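Local atomic coordinates of tyrosine--tRNA ligase (Aeropyrum pernix, PDB entry 2CYA), a protein that catalyses the ATP-dependent attachment of tyrosine to its cognate tRNA, by way of a tyrosyl-adenylate intermediate. Residues 51-56 with 99-104; 95-100 with 343-348. All blocks are in the same frame, centred on the assembly; numbering follows the deposited sequence.

Contact 1: 51-56 with 99-104. With SO4 (sulfate ion), chain C.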
ATOM      1  N   GLY A  51      10.344 -29.052   4.929  1.00 28.01           N
ATOM      2  CA  GLY A  51      11.035 -27.893   5.459  1.00 26.18           C
ATOM      3  C   GLY A  51      10.172 -27.084   6.393  1.00 27.05           C
ATOM      4  O   GLY A  51      10.655 -26.491   7.361  1.00 27.52           O
ATOM      5  N   TRP A  52       8.878 -27.066   6.106  1.00 26.57           N
ATOM      6  CA  TRP A  52       7.928 -26.315   6.913  1.00 27.21           C
ATOM      7  C   TRP A  52       7.733 -26.947   8.282  1.00 25.53           C
ATOM      8  O   TRP A  52       7.302 -26.267   9.221  1.00 23.66           O
ATOM      9  CB  TRP A  52       6.576 -26.222   6.194  1.00 28.63           C
ATOM     10  CG  TRP A  52       6.611 -25.393   4.934  1.00 32.41           C
ATOM     11  CD1 TRP A  52       7.717 -24.804   4.359  1.00 34.41           C
ATOM     12  CD2 TRP A  52       5.509 -25.105   4.064  1.00 32.83           C
ATOM     13  NE1 TRP A  52       7.365 -24.180   3.182  1.00 36.12           N
ATOM     14  CE2 TRP A  52       6.018 -24.351   2.975  1.00 36.96           C
ATOM     15  CE3 TRP A  52       4.142 -25.412   4.093  1.00 33.11           C
ATOM     16  CZ2 TRP A  52       5.201 -23.903   1.925  1.00 34.88           C
ATOM     17  CZ3 TRP A  52       3.329 -24.963   3.047  1.00 32.63           C
ATOM     18  CH2 TRP A  52       3.865 -24.218   1.978  1.00 34.90           C
ATOM     19  N   LEU A  53       8.054 -28.238   8.400  1.00 24.51           N
ATOM     20  CA  LEU A  53       7.883 -28.929   9.681  1.00 24.16           C
ATOM     21  C   LEU A  53       8.747 -28.251  10.751  1.00 24.07           C
ATOM     22  O   LEU A  53       8.356 -28.169  11.919  1.00 27.06           O
ATOM     23  CB  LEU A  53       8.243 -30.422   9.550  1.00 23.37           C
ATOM     24  CG  LEU A  53       7.283 -31.361   8.783  1.00 24.66           C
ATOM     25  CD1 LEU A  53       7.877 -32.765   8.707  1.00 22.06           C
ATOM     26  CD2 LEU A  53       5.912 -31.415   9.486  1.00 23.69           C
ATOM     27  N   VAL A  54       9.909 -27.742  10.350  1.00 24.26           N
ATOM     28  CA  VAL A  54      10.795 -27.059  11.286  1.00 25.18           C
ATOM     29  C   VAL A  54      10.079 -25.901  11.979  1.00 24.95           C
ATOM     30  O   VAL A  54      10.154 -25.770  13.206  1.00 24.26           O
ATOM     31  CB  VAL A  54      12.061 -26.485  10.594  1.00 27.80           C
ATOM     32  CG1 VAL A  54      12.913 -25.753  11.627  1.00 27.89           C
ATOM     33  CG2 VAL A  54      12.866 -27.600   9.935  1.00 26.88           C
ATOM     34  N   TRP A  55       9.385 -25.043  11.226  1.00 22.61           N
ATOM     35  CA  TRP A  55       8.705 -23.958  11.922  1.00 22.83           C
ATOM     36  C   TRP A  55       7.422 -24.441  12.616  1.00 24.54           C
ATOM     37  O   TRP A  55       6.995 -23.860  13.610  1.00 25.07           O
ATOM     38  CB  TRP A  55       8.438 -22.763  10.993  1.00 24.83           C
ATOM     39  CG  TRP A  55       7.551 -22.979   9.800  1.00 23.51           C
ATOM     40  CD1 TRP A  55       7.941 -23.060   8.489  1.00 22.46           C
ATOM     41  CD2 TRP A  55       6.115 -23.011   9.796  1.00 24.15           C
ATOM     42  NE1 TRP A  55       6.833 -23.128   7.667  1.00 25.47           N
ATOM     43  CE2 TRP A  55       5.700 -23.100   8.444  1.00 25.95           C
ATOM     44  CE3 TRP A  55       5.139 -22.965  10.807  1.00 26.36           C
ATOM     45  CZ2 TRP A  55       4.352 -23.144   8.074  1.00 23.54           C
ATOM     46  CZ3 TRP A  55       3.800 -23.005  10.443  1.00 27.06           C
ATOM     47  CH2 TRP A  55       3.417 -23.093   9.077  1.00 25.04           C
ATOM     48  N   MET A  56       6.827 -25.534  12.129  1.00 24.07           N
ATOM     49  CA  MET A  56       5.626 -26.047  12.784  1.00 24.90           C
ATOM     50  C   MET A  56       6.005 -26.565  14.185  1.00 24.98           C
ATOM     51  O   MET A  56       5.292 -26.340  15.151  1.00 25.31           O
ATOM     52  CB  MET A  56       4.985 -27.157  11.946  1.00 23.45           C
ATOM     53  CG  MET A  56       4.357 -26.663  10.640  1.00 20.20           C
ATOM     54  SD  MET A  56       3.779 -28.030   9.598  1.00 25.25           S
ATOM     55  CE  MET A  56       3.054 -27.130   8.166  1.00 20.94           C
ATOM     56  N   ARG A  99      -3.041 -26.574   7.882  1.00 26.10           N
ATOM     57  CA  ARG A  99      -3.642 -26.776   9.202  1.00 30.56           C
ATOM     58  C   ARG A  99      -3.715 -28.257   9.556  1.00 30.54           C
ATOM     59  O   ARG A  99      -3.461 -28.644  10.701  1.00 28.52           O
ATOM     60  CB  ARG A  99      -5.056 -26.196   9.291  1.00 32.50           C
ATOM     61  CG  ARG A  99      -5.099 -24.705   9.467  1.00 39.69           C
ATOM     62  CD  ARG A  99      -6.519 -24.192   9.651  1.00 45.59           C
ATOM     63  NE  ARG A  99      -6.812 -23.181   8.636  1.00 54.38           N
ATOM     64  CZ  ARG A  99      -7.753 -23.294   7.702  1.00 56.95           C
ATOM     65  NH1 ARG A  99      -8.526 -24.375   7.643  1.00 59.37           N
ATOM     66  NH2 ARG A  99      -7.892 -22.339   6.792  1.00 58.02           N
ATOM     67  N   ARG A 100      -4.074 -29.070   8.569  1.00 29.80           N
ATOM     68  CA  ARG A 100      -4.196 -30.505   8.782  1.00 32.38           C
ATOM     69  C   ARG A 100      -2.836 -31.122   9.037  1.00 31.10           C
ATOM     70  O   ARG A 100      -2.701 -32.018   9.866  1.00 32.74           O
ATOM     71  CB  ARG A 100      -4.849 -31.175   7.569  1.00 33.78           C
ATOM     72  CG  ARG A 100      -5.006 -32.691   7.684  1.00 35.00           C
ATOM     73  CD  ARG A 100      -5.770 -33.091   8.930  1.00 37.58           C
ATOM     74  NE  ARG A 100      -7.066 -32.425   9.001  1.00 41.33           N
ATOM     75  CZ  ARG A 100      -8.072 -32.666   8.173  1.00 42.60           C
ATOM     76  NH1 ARG A 100      -7.933 -33.569   7.209  1.00 43.40           N
ATOM     77  NH2 ARG A 100      -9.209 -31.988   8.292  1.00 43.15           N
ATOM     78  N   VAL A 101      -1.834 -30.644   8.311  1.00 30.00           N
ATOM     79  CA  VAL A 101      -0.482 -31.148   8.472  1.00 25.82           C
ATOM     80  C   VAL A 101       0.027 -30.809   9.868  1.00 28.14           C
ATOM     81  O   VAL A 101       0.639 -31.651  10.530  1.00 28.39           O
ATOM     82  CB  VAL A 101       0.476 -30.521   7.441  1.00 25.77           C
ATOM     83  CG1 VAL A 101       1.931 -30.820   7.838  1.00 19.85           C
ATOM     84  CG2 VAL A 101       0.176 -31.070   6.026  1.00 24.50           C
ATOM     85  N   MET A 102      -0.216 -29.578  10.317  1.00 27.14           N
ATOM     86  CA  MET A 102       0.252 -29.171  11.633  1.00 29.52           C
ATOM     87  C   MET A 102      -0.332 -30.037  12.743  1.00 30.47           C
ATOM     88  O   MET A 102       0.377 -30.429  13.662  1.00 31.30           O
ATOM     89  CB  MET A 102      -0.063 -27.692  11.899  1.00 27.39           C
ATOM     90  CG  MET A 102       0.819 -26.746  11.098  1.00 29.81           C
ATOM     91  SD  MET A 102       0.360 -25.022  11.303  1.00 30.19           S
ATOM     92  CE  MET A 102       0.978 -24.669  13.007  1.00 28.13           C
ATOM     93  N   GLU A 103      -1.623 -30.325  12.647  1.00 30.08           N
ATOM     94  CA  GLU A 103      -2.309 -31.147  13.628  1.00 30.98           C
ATOM     95  C   GLU A 103      -1.719 -32.552  13.625  1.00 31.11           C
ATOM     96  O   GLU A 103      -1.297 -33.069  14.663  1.00 27.75           O
ATOM     97  CB  GLU A 103      -3.804 -31.203  13.293  1.00 33.11           C
ATOM     98  CG  GLU A 103      -4.580 -32.308  14.011  1.00 36.97           C
ATOM     99  CD  GLU A 103      -6.093 -32.193  13.807  1.00 37.26           C
ATOM    100  OE1 GLU A 103      -6.779 -31.728  14.731  1.00 40.16           O
ATOM    101  OE2 GLU A 103      -6.593 -32.553  12.721  1.00 39.94           O
ATOM    102  N   ALA A 104      -1.683 -33.158  12.439  1.00 30.70           N
ATOM    103  CA  ALA A 104      -1.144 -34.501  12.279  1.00 29.32           C
ATOM    104  C   ALA A 104       0.329 -34.559  12.666  1.00 30.69           C
ATOM    105  O   ALA A 104       0.843 -35.629  12.975  1.00 32.57           O
ATOM    106  CB  ALA A 104      -1.317 -34.953  10.841  1.00 30.14           C
TER
HETATM  107  S   SO4 C1002       8.732 -22.286   0.185  1.00108.85           S
HETATM  108  O1  SO4 C1002      10.058 -22.489   0.921  1.00108.11           O
HETATM  109  O2  SO4 C1002       7.973 -21.182   0.919  1.00108.18           O
HETATM  110  O3  SO4 C1002       9.040 -21.789  -1.108  1.00108.69           O
HETATM  111  O4  SO4 C1002       7.991 -23.471   0.435  1.00107.97           O

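Contact 2: 95-100 with 343-348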
ATOM      1  N   ALA A  95      -3.586 -23.567   2.450  1.00 34.46           N
ATOM      2  CA  ALA A  95      -3.649 -23.227   3.880  1.00 34.30           C
ATOM      3  C   ALA A  95      -4.465 -24.258   4.674  1.00 33.88           C
ATOM      4  O   ALA A  95      -4.128 -24.580   5.823  1.00 32.89           O
ATOM      5  CB  ALA A  95      -4.251 -21.824   4.070  1.00 34.27           C
ATOM      6  N   ARG A  96      -5.542 -24.773   4.083  1.00 33.47           N
ATOM      7  CA  ARG A  96      -6.340 -25.783   4.787  1.00 33.72           C
ATOM      8  C   ARG A  96      -5.482 -27.042   4.974  1.00 31.94           C
ATOM      9  O   ARG A  96      -5.567 -27.719   5.986  1.00 31.01           O
ATOM     10  CB  ARG A  96      -7.596 -26.150   4.004  1.00 35.47           C
ATOM     11  CG  ARG A  96      -8.581 -25.017   3.839  1.00 39.97           C
ATOM     12  CD  ARG A  96      -9.964 -25.588   3.527  1.00 42.30           C
ATOM     13  NE  ARG A  96     -10.004 -26.256   2.229  1.00 43.68           N
ATOM     14  CZ  ARG A  96     -10.066 -25.620   1.062  1.00 44.86           C
ATOM     15  NH1 ARG A  96     -10.100 -24.287   1.023  1.00 43.55           N
ATOM     16  NH2 ARG A  96     -10.086 -26.322  -0.069  1.00 44.48           N
ATOM     17  N   ILE A  97      -4.643 -27.340   3.995  1.00 30.05           N
ATOM     18  CA  ILE A  97      -3.776 -28.502   4.093  1.00 30.31           C
ATOM     19  C   ILE A  97      -2.726 -28.284   5.191  1.00 28.71           C
ATOM     20  O   ILE A  97      -2.447 -29.181   5.985  1.00 30.22           O
ATOM     21  CB  ILE A  97      -3.111 -28.788   2.738  1.00 31.10           C
ATOM     22  CG1 ILE A  97      -4.191 -29.230   1.742  1.00 33.53           C
ATOM     23  CG2 ILE A  97      -2.060 -29.893   2.876  1.00 31.36           C
ATOM     24  CD1 ILE A  97      -3.688 -29.470   0.325  1.00 35.96           C
ATOM     25  N   VAL A  98      -2.156 -27.089   5.248  1.00 26.20           N
ATOM     26  CA  VAL A  98      -1.177 -26.777   6.275  1.00 24.46           C
ATOM     27  C   VAL A  98      -1.788 -26.991   7.668  1.00 26.14           C
ATOM     28  O   VAL A  98      -1.127 -27.545   8.548  1.00 25.60           O
ATOM     29  CB  VAL A  98      -0.654 -25.315   6.104  1.00 24.85           C
ATOM     30  CG1 VAL A  98       0.049 -24.820   7.381  1.00 19.46           C
ATOM     31  CG2 VAL A  98       0.321 -25.274   4.898  1.00 23.38           C
ATOM     32  N   ARG A  99      -3.041 -26.574   7.882  1.00 26.10           N
ATOM     33  CA  ARG A  99      -3.642 -26.776   9.202  1.00 30.56           C
ATOM     34  C   ARG A  99      -3.715 -28.257   9.556  1.00 30.54           C
ATOM     35  O   ARG A  99      -3.461 -28.644  10.701  1.00 28.52           O
ATOM     36  CB  ARG A  99      -5.056 -26.196   9.291  1.00 32.50           C
ATOM     37  CG  ARG A  99      -5.099 -24.705   9.467  1.00 39.69           C
ATOM     38  CD  ARG A  99      -6.519 -24.192   9.651  1.00 45.59           C
ATOM     39  NE  ARG A  99      -6.812 -23.181   8.636  1.00 54.38           N
ATOM     40  CZ  ARG A  99      -7.753 -23.294   7.702  1.00 56.95           C
ATOM     41  NH1 ARG A  99      -8.526 -24.375   7.643  1.00 59.37           N
ATOM     42  NH2 ARG A  99      -7.892 -22.339   6.792  1.00 58.02           N
ATOM     43  N   ARG A 100      -4.074 -29.070   8.569  1.00 29.80           N
ATOM     44  CA  ARG A 100      -4.196 -30.505   8.782  1.00 32.38           C
ATOM     45  C   ARG A 100      -2.836 -31.122   9.037  1.00 31.10           C
ATOM     46  O   ARG A 100      -2.701 -32.018   9.866  1.00 32.74           O
ATOM     47  CB  ARG A 100      -4.849 -31.175   7.569  1.00 33.78           C
ATOM     48  CG  ARG A 100      -5.006 -32.691   7.684  1.00 35.00           C
ATOM     49  CD  ARG A 100      -5.770 -33.091   8.930  1.00 37.58           C
ATOM     50  NE  ARG A 100      -7.066 -32.425   9.001  1.00 41.33           N
ATOM     51  CZ  ARG A 100      -8.072 -32.666   8.173  1.00 42.60           C
ATOM     52  NH1 ARG A 100      -7.933 -33.569   7.209  1.00 43.40           N
ATOM     53  NH2 ARG A 100      -9.209 -31.988   8.292  1.00 43.15           N
ATOM     54  N   GLY A 343      -1.226 -39.614   5.662  1.00 28.89           N
ATOM     55  CA  GLY A 343      -2.517 -40.243   5.881  1.00 29.75           C
ATOM     56  C   GLY A 343      -3.638 -39.267   6.207  1.00 30.46           C
ATOM     57  O   GLY A 343      -4.733 -39.360   5.643  1.00 30.26           O
ATOM     58  N   ALA A 344      -3.373 -38.332   7.116  1.00 30.79           N
ATOM     59  CA  ALA A 344      -4.371 -37.336   7.502  1.00 30.55           C
ATOM     60  C   ALA A 344      -4.791 -36.475   6.320  1.00 31.24           C
ATOM     61  O   ALA A 344      -5.927 -36.019   6.246  1.00 33.58           O
ATOM     62  CB  ALA A 344      -3.823 -36.446   8.615  1.00 30.24           C
ATOM     63  N   VAL A 345      -3.875 -36.241   5.394  1.00 31.01           N
ATOM     64  CA  VAL A 345      -4.183 -35.432   4.225  1.00 30.42           C
ATOM     65  C   VAL A 345      -4.891 -36.232   3.135  1.00 33.71           C
ATOM     66  O   VAL A 345      -5.977 -35.855   2.690  1.00 36.05           O
ATOM     67  CB  VAL A 345      -2.907 -34.835   3.617  1.00 30.01           C
ATOM     68  CG1 VAL A 345      -3.241 -34.080   2.320  1.00 26.71           C
ATOM     69  CG2 VAL A 345      -2.241 -33.914   4.634  1.00 27.62           C
ATOM     70  N   LEU A 346      -4.288 -37.335   2.705  1.00 32.58           N
ATOM     71  CA  LEU A 346      -4.875 -38.133   1.638  1.00 34.23           C
ATOM     72  C   LEU A 346      -6.133 -38.872   2.063  1.00 35.58           C
ATOM     73  O   LEU A 346      -6.985 -39.152   1.231  1.00 35.89           O
ATOM     74  CB  LEU A 346      -3.850 -39.136   1.083  1.00 32.71           C
ATOM     75  CG  LEU A 346      -2.560 -38.547   0.499  1.00 34.06           C
ATOM     76  CD1 LEU A 346      -1.718 -39.663  -0.097  1.00 32.51           C
ATOM     77  CD2 LEU A 346      -2.890 -37.518  -0.588  1.00 31.73           C
ATOM     78  N   GLY A 347      -6.241 -39.188   3.351  1.00 37.06           N
ATOM     79  CA  GLY A 347      -7.405 -39.898   3.849  1.00 39.23           C
ATOM     80  C   GLY A 347      -8.645 -39.034   4.021  1.00 40.80           C
ATOM     81  O   GLY A 347      -9.672 -39.511   4.493  1.00 40.15           O
ATOM     82  N   ASP A 348      -8.538 -37.756   3.665  1.00 42.82           N
ATOM     83  CA  ASP A 348      -9.657 -36.822   3.752  1.00 43.96           C
ATOM     84  C   ASP A 348      -9.986 -36.464   2.311  1.00 45.41           C
ATOM     85  O   ASP A 348      -9.271 -35.688   1.686  1.00 46.67           O
ATOM     86  CB  ASP A 348      -9.243 -35.566   4.513  1.00 45.48           C
ATOM     87  CG  ASP A 348     -10.318 -34.479   4.492  1.00 46.18           C
ATOM     88  OD1 ASP A 348     -10.867 -34.175   3.409  1.00 46.48           O
ATOM     89  OD2 ASP A 348     -10.602 -33.915   5.565  1.00 49.03           O
TER

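Contact 1: 51-56 with 99-104
The Trp55 indole meets Met102 at an oblique angle: the SD atom of Met102 lies 67° off the normal of the six-membered ring and 4.1 Å from Trp55 CZ3, a Met-aromatic contact. One face of the same indole carries, both displaced toward its rim, the backbone O of Trp52 and Met56 CG. The Trp52 ring packs on Val98 of helix 88-104 and presents its edge to a bound sulfate, and Trp52 NE1 gives a bent hydrogen bond of 2.9 Å to O4 of that ion. His49 and Lys241 hold the sulfate too; all three are inferred ATP-binding residues, and His49 to Trp52 reads HIGW, the counterpart of the class I HIGH signature in this Rossmann-fold domain. Replacing Trp52 with an alanine would probably leave the anion without its indole N-H donor and open a gap beside Val98. Deeper in, the axes of segments 51-56 and 99-104 approach to 10.6 Å and cross at -66°. Met56 bridges them: its chain runs extended (chi2 174°), laying SD 3.6 Å from Met102 CG and 3.8 Å from Val101 CG1. Unbranched methionine chains can reach between the two crossing helices, and Leu53 CD2 extends the packing to Val101 CG1 at 4.3 Å.

Contact 2: 95-100 with 343-348
Arg100 NH1 grips two acceptors on 343-348. Its hydrogen bond to Asp348 OD2, 3.2 Å and nearly straight at 167°, is also a salt bridge; the oxygen lies in the guanidinium plane, yet the donor stands 36° out of the carboxylate plane. A weak bond of 3.3 Å joins NH1 to the carbonyl O of Ala344, which also sits at the guanidinium edge. Two bends along the arginine chain (chi2 and chi3 both 55°) curl the guanidinium back to these oxygens. The other carboxylate oxygen, OD1, caps Met351 N, so the helix start and the arginine together probably favour the ionised form of Asp348. Nearer the backbone, Arg100 CD rests 3.9 Å from Ala344 CB, where a small methyl lets the aliphatic chain pass close, and Arg100 CG lies 4.3 Å from Val345 CG2. Branched side chains fill the inner side: Val345 CG1 lies 4.4 Å from Ile97 CG2. The arrangement is that of a tight turn between consecutive helices: helix 323-346 ends just before it, Asp348 is the N-cap of helix 349-360, and Arg100 ties the turn to a helix of the Rossmann-fold domain.

Overall arrangement
Helix 88-104 serves both contacts, whose centres lie about 10 Å apart. Contact 1 joins it to helix 51-64 inside the catalytic domain, its centre about 9 Å from the centre of the chain; contact 2 joins it to the C-terminal helices, its centre about 17 Å from that of the chain. Chemistry follows depth: every touching residue of contact 1 is buried and its chemistry is apolar and sulfur-aromatic, whereas contact 2 combines a charged pair at a partly exposed edge with apolar packing. The two are continuous, since Val98 packs against Trp52 and Met56 while Val101 CG2 meets Val345 CG2 at 4.0 Å. Only contact 1 includes a residue of the inferred ATP site.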